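Local coordinates for protein design 2L4HC2_9 (Synthetic construct, PDB 5J73) that is a computationally designed two-helix hairpin that pairs with a second copy as a homodimer, its specificity meant to come from modular hydrogen-bond networks, at residues A[7-10]-A[11-15]; A[29-32]-A[33-37]; A[41-44]-A[45-49]; A[61-64]-A[65-69]. All blocks are in the same frame, centred on the assembly; numbering follows the deposited sequence.

Contact 1: A[7-10]-A[11-15]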
# COMPACT_ATOMS: atom_id res chain seq x y z
N SER A 7 -17.25 -18.22 9.35
CA SER A 7 -18.25 -17.75 10.30
C SER A 7 -18.20 -16.24 10.49
O SER A 7 -17.29 -15.56 10.02
CB SER A 7 -18.07 -18.45 11.65
OG SER A 7 -18.72 -19.71 11.66
N ASP A 8 -19.22 -15.72 11.18
CA ASP A 8 -19.42 -14.28 11.32
C ASP A 8 -18.29 -13.60 12.09
O ASP A 8 -17.96 -12.44 11.82
CB ASP A 8 -20.75 -14.01 12.02
CG ASP A 8 -21.94 -14.47 11.20
OD1 ASP A 8 -21.89 -14.36 9.96
OD2 ASP A 8 -22.92 -14.96 11.80
N TYR A 9 -17.68 -14.31 13.03
CA TYR A 9 -16.60 -13.74 13.82
C TYR A 9 -15.42 -13.43 12.91
O TYR A 9 -14.85 -12.34 12.98
CB TYR A 9 -16.17 -14.69 14.95
CG TYR A 9 -14.98 -14.20 15.74
CD1 TYR A 9 -15.07 -13.07 16.54
CD2 TYR A 9 -13.76 -14.86 15.68
CE1 TYR A 9 -13.99 -12.62 17.27
CE2 TYR A 9 -12.67 -14.42 16.41
CZ TYR A 9 -12.79 -13.30 17.20
OH TYR A 9 -11.72 -12.84 17.93
N ILE A 10 -15.07 -14.38 12.05
CA ILE A 10 -13.98 -14.16 11.12
C ILE A 10 -14.33 -13.06 10.14
O ILE A 10 -13.53 -12.16 9.89
CB ILE A 10 -13.63 -15.45 10.34
CG1 ILE A 10 -13.09 -16.51 11.31
CG2 ILE A 10 -12.62 -15.16 9.23
CD1 ILE A 10 -12.92 -17.89 10.70
N ILE A 11 -15.54 -13.13 9.58
CA ILE A 11 -15.99 -12.14 8.62
C ILE A 11 -15.93 -10.75 9.23
O ILE A 11 -15.54 -9.79 8.57
CB ILE A 11 -17.41 -12.46 8.13
CG1 ILE A 11 -17.37 -13.67 7.22
CG2 ILE A 11 -18.04 -11.26 7.41
CD1 ILE A 11 -18.70 -14.28 6.98
N GLU A 12 -16.31 -10.64 10.50
CA GLU A 12 -16.29 -9.35 11.19
C GLU A 12 -14.87 -8.84 11.39
O GLU A 12 -14.61 -7.64 11.24
CB GLU A 12 -17.02 -9.45 12.53
CG GLU A 12 -18.54 -9.52 12.40
CD GLU A 12 -19.23 -9.89 13.69
OE1 GLU A 12 -18.56 -10.40 14.62
OE2 GLU A 12 -20.45 -9.68 13.79
N GLN A 13 -13.94 -9.73 11.73
CA GLN A 13 -12.54 -9.35 11.86
C GLN A 13 -12.01 -8.81 10.55
O GLN A 13 -11.30 -7.81 10.51
CB GLN A 13 -11.69 -10.53 12.33
CG GLN A 13 -11.90 -10.93 13.78
CD GLN A 13 -11.60 -9.78 14.72
OE1 GLN A 13 -10.52 -9.19 14.67
NE2 GLN A 13 -12.55 -9.46 15.58
N ILE A 14 -12.36 -9.49 9.46
CA ILE A 14 -11.92 -9.08 8.14
C ILE A 14 -12.51 -7.71 7.81
O ILE A 14 -11.78 -6.81 7.39
CB ILE A 14 -12.32 -10.13 7.07
CG1 ILE A 14 -11.49 -11.40 7.27
CG2 ILE A 14 -12.12 -9.59 5.66
CD1 ILE A 14 -12.06 -12.62 6.58
N GLN A 15 -13.80 -7.53 8.03
CA GLN A 15 -14.45 -6.25 7.77
C GLN A 15 -13.89 -5.12 8.63
O GLN A 15 -13.76 -3.99 8.17
CB GLN A 15 -15.96 -6.35 7.98
CG GLN A 15 -16.67 -7.23 6.96
CD GLN A 15 -18.17 -7.28 7.20
OE1 GLN A 15 -18.63 -7.34 8.34
NE2 GLN A 15 -18.94 -7.27 6.11
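I10 and I14 meet through aliphatic side chains one helical turn apart. CG2 of I10 lies 3.7 Å from CD1 of I14, and the two side chains cross at a slant. A chi1 of -65° puts CG1 of I10 anti to the carbonyl carbon. That leaves the short methyl branch, CG2, to face I14.

A second side-chain pair is Y9 with Q13. The Y9 ring swings out, its CG turned opposite the backbone N (chi1 175°). CG of Q13 then sits over one ring face, 4.2 Å above the plane and offset toward the rim. The amide N of Q13, NE2, comes 3.9 Å from CE1 of Y9. Ring and amide planes are 39° apart, so this is a loose, tilted contact and not a flat stack.

The backbone forms the first turns of a helix. I11 N bonds to S7 O at 3.0 Å. The same i to i+4 pattern continues with E12 N to D8 O, Q13 N to Y9 O and I14 N to I10 O. S7 holds the N-cap position, but its hydroxyl makes no capping bond.

These residues open helix 8-39. I14 packs on A72 and L76 of helix 45-78 in the same chain and on I73 of the second subunit. I11 packs on I77 of the second subunit.

Contact 2: A[29-32]-A[33-37]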
# COMPACT_ATOMS: atom_id res chain seq x y z
N GLU A 29 -3.52 9.17 1.28
CA GLU A 29 -3.84 10.00 0.12
C GLU A 29 -3.77 11.48 0.48
O GLU A 29 -3.25 12.29 -0.28
CB GLU A 29 -5.22 9.65 -0.44
CG GLU A 29 -5.17 8.82 -1.72
CD GLU A 29 -6.54 8.31 -2.15
OE1 GLU A 29 -7.45 9.13 -2.35
OE2 GLU A 29 -6.69 7.07 -2.29
N GLU A 30 -4.30 11.82 1.65
CA GLU A 30 -4.28 13.19 2.13
C GLU A 30 -2.87 13.66 2.44
O GLU A 30 -2.45 14.73 2.02
CB GLU A 30 -5.13 13.31 3.39
CG GLU A 30 -6.63 13.31 3.14
CD GLU A 30 -7.41 12.84 4.36
OE1 GLU A 30 -6.87 12.93 5.48
OE2 GLU A 30 -8.56 12.39 4.19
N ARG A 31 -2.14 12.83 3.19
CA ARG A 31 -0.78 13.16 3.59
C ARG A 31 0.16 13.22 2.40
O ARG A 31 1.11 13.99 2.39
CB ARG A 31 -0.25 12.15 4.60
CG ARG A 31 1.20 12.40 4.99
CD ARG A 31 1.43 12.18 6.47
NE ARG A 31 0.57 11.13 7.04
CZ ARG A 31 0.50 10.86 8.33
NH1 ARG A 31 1.24 11.54 9.20
NH2 ARG A 31 -0.30 9.90 8.76
N LEU A 32 -0.11 12.41 1.39
CA LEU A 32 0.73 12.42 0.20
C LEU A 32 0.60 13.75 -0.54
O LEU A 32 1.60 14.34 -0.93
CB LEU A 32 0.37 11.26 -0.73
CG LEU A 32 1.17 11.15 -2.04
CD1 LEU A 32 2.68 11.11 -1.80
CD2 LEU A 32 0.74 9.94 -2.87
N GLU A 33 -0.62 14.24 -0.72
CA GLU A 33 -0.83 15.47 -1.48
C GLU A 33 -0.23 16.67 -0.76
O GLU A 33 0.40 17.52 -1.38
CB GLU A 33 -2.31 15.70 -1.76
CG GLU A 33 -2.57 16.62 -2.96
CD GLU A 33 -4.03 16.65 -3.35
OE1 GLU A 33 -4.33 17.10 -4.48
OE2 GLU A 33 -4.87 16.27 -2.51
N ARG A 34 -0.43 16.75 0.56
CA ARG A 34 0.15 17.83 1.35
C ARG A 34 1.67 17.76 1.26
O ARG A 34 2.34 18.80 1.19
CB ARG A 34 -0.31 17.76 2.80
CG ARG A 34 0.29 18.84 3.68
CD ARG A 34 -0.03 18.61 5.15
NE ARG A 34 0.64 17.43 5.68
CZ ARG A 34 1.92 17.40 6.05
NH1 ARG A 34 2.68 18.48 5.93
NH2 ARG A 34 2.45 16.28 6.52
N VAL A 35 2.21 16.55 1.28
CA VAL A 35 3.65 16.35 1.11
C VAL A 35 4.05 16.78 -0.29
O VAL A 35 5.13 17.34 -0.49
CB VAL A 35 4.06 14.87 1.36
CG1 VAL A 35 5.40 14.55 0.71
CG2 VAL A 35 4.09 14.56 2.85
N LYS A 36 3.18 16.51 -1.26
CA LYS A 36 3.46 16.88 -2.64
C LYS A 36 3.37 18.41 -2.77
O LYS A 36 4.20 19.03 -3.43
CB LYS A 36 2.49 16.19 -3.61
CG LYS A 36 2.73 14.68 -3.75
CD LYS A 36 1.49 14.00 -4.29
CE LYS A 36 1.31 14.21 -5.79
NZ LYS A 36 0.43 13.12 -6.32
N GLU A 37 2.37 19.00 -2.12
CA GLU A 37 2.22 20.45 -2.11
C GLU A 37 3.40 21.11 -1.41
O GLU A 37 3.93 22.12 -1.88
CB GLU A 37 0.91 20.86 -1.43
CG GLU A 37 0.66 22.37 -1.37
CD GLU A 37 0.51 23.01 -2.75
OE1 GLU A 37 0.28 22.28 -3.73
OE2 GLU A 37 0.63 24.25 -2.84
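L32 and K36 meet one turn apart on helix 8-39, their side chains crossing at an angle, and the K36 chain shows how. Its CB lies 3.4 Å from the carbonyl O of L32. CG comes closer to that same oxygen. CG is anti to the carbonyl carbon of K36 (chi1 -71°), which lays the chain back along the preceding turn. CD then passes 3.6 Å from CG of L32 and also approaches its CD1. Here the aliphatic part of the lysine packs on the leucine. Beyond CD the chain bends at chi3. At the tip, NZ makes a long, weak ion pair with E60 of the second subunit.

The backbone below is regular helix. K36 N bonds to L32 O at 2.7 Å, and V35 N to R31 O at 3.0 Å. The E33 N to E29 O bond is weak.

On another side of the helix, CG2 of V35 lies 4.2 Å from CG of R31. CD of R31 sits at the edge of the R34 guanidinium, near its plane. R31 forms a salt bridge with E27 and R34 one with E54, to which R31 NE adds a long, weak ion pair.

Helix 45-78 of the same chain packs against this region, with L32 on L55 and V35 on L51. The second subunit adds A56 against L32 and a salt bridge from R67 to E29.

Contact 3: A[41-44]-A[45-49]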
# COMPACT_ATOMS: atom_id res chain seq x y z
N ARG A 41 7.19 23.77 -2.80
CA ARG A 41 7.13 25.06 -2.12
C ARG A 41 8.55 25.58 -1.86
O ARG A 41 8.76 26.55 -1.13
CB ARG A 41 6.33 24.93 -0.82
CG ARG A 41 6.18 26.19 0.02
CD ARG A 41 5.29 25.96 1.22
NE ARG A 41 5.90 25.05 2.18
CZ ARG A 41 6.72 25.43 3.16
NH1 ARG A 41 7.05 26.71 3.31
NH2 ARG A 41 7.22 24.52 3.98
N GLY A 42 9.53 24.96 -2.51
CA GLY A 42 10.91 25.41 -2.43
C GLY A 42 11.40 25.44 -1.00
O GLY A 42 11.52 26.50 -0.38
N VAL A 43 11.70 24.25 -0.48
CA VAL A 43 12.08 24.06 0.91
C VAL A 43 13.43 23.35 0.95
O VAL A 43 13.92 22.89 -0.07
CB VAL A 43 11.02 23.26 1.68
CG1 VAL A 43 9.70 23.99 1.62
CG2 VAL A 43 10.88 21.86 1.09
N SER A 44 14.02 23.24 2.14
CA SER A 44 15.42 22.85 2.23
C SER A 44 15.57 21.34 2.29
O SER A 44 14.59 20.61 2.47
CB SER A 44 16.06 23.48 3.46
OG SER A 44 15.45 23.01 4.65
N SER A 45 16.81 20.87 2.13
CA SER A 45 17.10 19.44 2.10
C SER A 45 16.62 18.69 3.34
O SER A 45 15.93 17.68 3.22
CB SER A 45 18.61 19.23 1.94
OG SER A 45 19.05 19.64 0.65
N ASP A 46 16.99 19.18 4.53
CA ASP A 46 16.56 18.56 5.78
C ASP A 46 15.04 18.41 5.84
O ASP A 46 14.52 17.44 6.39
CB ASP A 46 17.03 19.39 6.98
CG ASP A 46 18.52 19.28 7.22
OD1 ASP A 46 19.17 18.39 6.62
OD2 ASP A 46 19.06 20.08 8.02
N GLN A 47 14.35 19.38 5.25
CA GLN A 47 12.90 19.36 5.18
C GLN A 47 12.40 18.44 4.08
O GLN A 47 11.36 17.80 4.23
CB GLN A 47 12.40 20.79 4.96
CG GLN A 47 12.50 21.65 6.19
CD GLN A 47 11.88 23.01 5.99
OE1 GLN A 47 12.33 23.78 5.13
NE2 GLN A 47 10.83 23.31 6.74
N LEU A 48 13.12 18.37 2.97
CA LEU A 48 12.78 17.42 1.92
C LEU A 48 13.00 16.00 2.44
O LEU A 48 12.20 15.10 2.17
CB LEU A 48 13.62 17.66 0.66
CG LEU A 48 13.32 18.91 -0.17
CD1 LEU A 48 14.25 18.97 -1.36
CD2 LEU A 48 11.86 18.95 -0.63
N LEU A 49 14.08 15.82 3.18
CA LEU A 49 14.40 14.53 3.79
C LEU A 49 13.31 14.09 4.77
O LEU A 49 13.01 12.90 4.88
CB LEU A 49 15.74 14.60 4.52
CG LEU A 49 17.01 14.72 3.68
CD1 LEU A 49 18.20 15.09 4.56
CD2 LEU A 49 17.30 13.42 2.95
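This is a local contact at the start of helix 45-78, where the loop after helix 8-39 turns into the first helical turn. V43 and S44 of the loop meet Q47 and L48 of the helix.

The polar half centres on OE1 of Q47. The S44 hydroxyl OG donates to it at 3.2 Å, coming in well off the C=O direction (108°) and somewhat out of the carbonyl plane. S44 N also points at OE1, almost straight, but at 3.5 Å this bond is weak. OG of S44 stands between its backbone N and carbonyl carbon (chi1 63°), which turns it toward the extended Q47 chain. CB of V43 also sits 3.7 Å from OE1 of Q47.

S44 is the N-cap residue. A glutamine side chain three residues on accepts weakly from its backbone N, in the manner of the reciprocal half of a capping box. The S44 hydroxyl itself makes no bond to a helix N-H. L48 N bonds to S44 O at 2.7 Å.

The apolar half is V43 against L48. CG2 of V43 lies 3.5 Å from CD2 of L48, the two side chains crossing at an angle. In the dimer L48 packs on L48 of the second subunit, and S45 on V43 of that subunit.

Contact 4: A[61-64]-A[65-69]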
# COMPACT_ATOMS: atom_id res chain seq x y z
N GLU A 61 3.36 1.09 6.01
CA GLU A 61 2.03 0.87 6.55
C GLU A 61 1.14 0.23 5.49
O GLU A 61 0.40 -0.71 5.78
CB GLU A 61 1.42 2.18 7.05
CG GLU A 61 1.96 2.64 8.39
CD GLU A 61 1.39 3.98 8.83
OE1 GLU A 61 0.87 4.72 7.98
OE2 GLU A 61 1.47 4.28 10.04
N LEU A 62 1.21 0.75 4.27
CA LEU A 62 0.45 0.22 3.16
C LEU A 62 0.87 -1.22 2.84
O LEU A 62 0.04 -2.03 2.41
CB LEU A 62 0.63 1.10 1.92
CG LEU A 62 0.05 2.52 2.00
CD1 LEU A 62 0.32 3.27 0.71
CD2 LEU A 62 -1.44 2.51 2.31
N ILE A 63 2.14 -1.54 3.04
CA ILE A 63 2.63 -2.89 2.81
C ILE A 63 2.06 -3.88 3.83
O ILE A 63 1.74 -5.01 3.47
CB ILE A 63 4.18 -2.93 2.84
CG1 ILE A 63 4.72 -2.27 1.57
CG2 ILE A 63 4.69 -4.38 2.92
CD1 ILE A 63 6.23 -2.18 1.49
N ARG A 64 1.93 -3.47 5.08
CA ARG A 64 1.32 -4.32 6.10
C ARG A 64 -0.12 -4.65 5.73
O ARG A 64 -0.58 -5.77 5.90
CB ARG A 64 1.36 -3.67 7.48
CG ARG A 64 2.73 -3.62 8.11
CD ARG A 64 2.66 -3.10 9.53
NE ARG A 64 2.86 -1.65 9.55
CZ ARG A 64 4.05 -1.06 9.51
NH1 ARG A 64 5.16 -1.78 9.45
NH2 ARG A 64 4.12 0.26 9.53
N ILE A 65 -0.83 -3.64 5.23
CA ILE A 65 -2.23 -3.80 4.84
C ILE A 65 -2.37 -4.84 3.74
O ILE A 65 -3.28 -5.66 3.77
CB ILE A 65 -2.82 -2.45 4.38
CG1 ILE A 65 -3.00 -1.51 5.57
CG2 ILE A 65 -4.16 -2.65 3.67
CD1 ILE A 65 -3.05 -0.04 5.21
N ILE A 66 -1.47 -4.80 2.77
CA ILE A 66 -1.52 -5.75 1.66
C ILE A 66 -1.26 -7.16 2.18
O ILE A 66 -1.91 -8.11 1.74
CB ILE A 66 -0.50 -5.40 0.56
CG1 ILE A 66 -0.97 -4.14 -0.18
CG2 ILE A 66 -0.34 -6.54 -0.43
CD1 ILE A 66 0.16 -3.37 -0.82
N ARG A 67 -0.32 -7.30 3.11
CA ARG A 67 -0.01 -8.61 3.67
C ARG A 67 -1.15 -9.17 4.52
O ARG A 67 -1.46 -10.36 4.42
CB ARG A 67 1.27 -8.54 4.50
CG ARG A 67 2.51 -8.51 3.64
CD ARG A 67 3.74 -8.03 4.38
NE ARG A 67 4.89 -8.00 3.47
CZ ARG A 67 6.13 -7.69 3.84
NH1 ARG A 67 6.40 -7.38 5.09
NH2 ARG A 67 7.10 -7.70 2.93
N ARG A 68 -1.78 -8.33 5.33
CA ARG A 68 -2.91 -8.78 6.14
C ARG A 68 -4.10 -9.11 5.24
O ARG A 68 -4.78 -10.11 5.45
CB ARG A 68 -3.29 -7.74 7.19
CG ARG A 68 -2.79 -8.08 8.60
CD ARG A 68 -3.01 -6.94 9.58
NE ARG A 68 -1.79 -6.17 9.82
CZ ARG A 68 -1.75 -4.97 10.37
NH1 ARG A 68 -2.87 -4.37 10.75
NH2 ARG A 68 -0.58 -4.35 10.55
N SER A 69 -4.34 -8.27 4.24
CA SER A 69 -5.43 -8.51 3.29
C SER A 69 -5.17 -9.80 2.53
O SER A 69 -6.10 -10.54 2.20
CB SER A 69 -5.58 -7.33 2.33
OG SER A 69 -6.16 -6.21 2.98
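R67 starts with CG anti to the carbonyl carbon (chi1 -77°) and runs extended to NE, while I63 turns CG2 anti to its backbone N. The two side chains thus lie alongside each other. CG2 of I63 sits 3.6 Å above the R67 guanidinium plane, over its centre. This is an i to i+4 contact on helix 45-78, in the four-helix bundle formed by two helical hairpins. R67 also forms a salt bridge with E29 of the second subunit.

R64 and R68 run side by side and point the same way, one turn apart. NH2 of R68 lies 3.6 Å from CD of R64, and their guanidinium planes are 24° apart. The like charges stay 4.5 Å apart, measured from R64 NE to R68 NH2.

L62 and I65 belong to the apolar side. CD2 of L62 is 4.2 Å from CD1 of I65. L62 packs on I59 of the second subunit, I65 on I66 of that subunit, and I63 and I66 both on V25 of that subunit.

S69 is buried, and its OG bonds with Q18. S69 OG also donates to I65 O at 3.0 Å. S69 N bonds to the same oxygen from the opposite face of the carbonyl plane.

In the fold
All four contacts are local. Contacts 1 and 2 lie on helix 8-39, on opposite sides of the chain's centre, their centres about 33 Å apart. Contact 4 lies mid-way on helix 45-78, and contact 3 at its start. Contacts 1 and 3 are surface contacts near the two ends of the hairpin, each including an N-cap serine whose side chain makes no capping bond. Contacts 2 and 4 are partly buried, and each combines apolar packing with charged side chains. Contact 2 of one chain and contact 4 of the second subunit are joined across the dimer by an acid-base pair. Contact 3 differs in using a side-chain hydrogen bond between its segments. All four touch the second subunit.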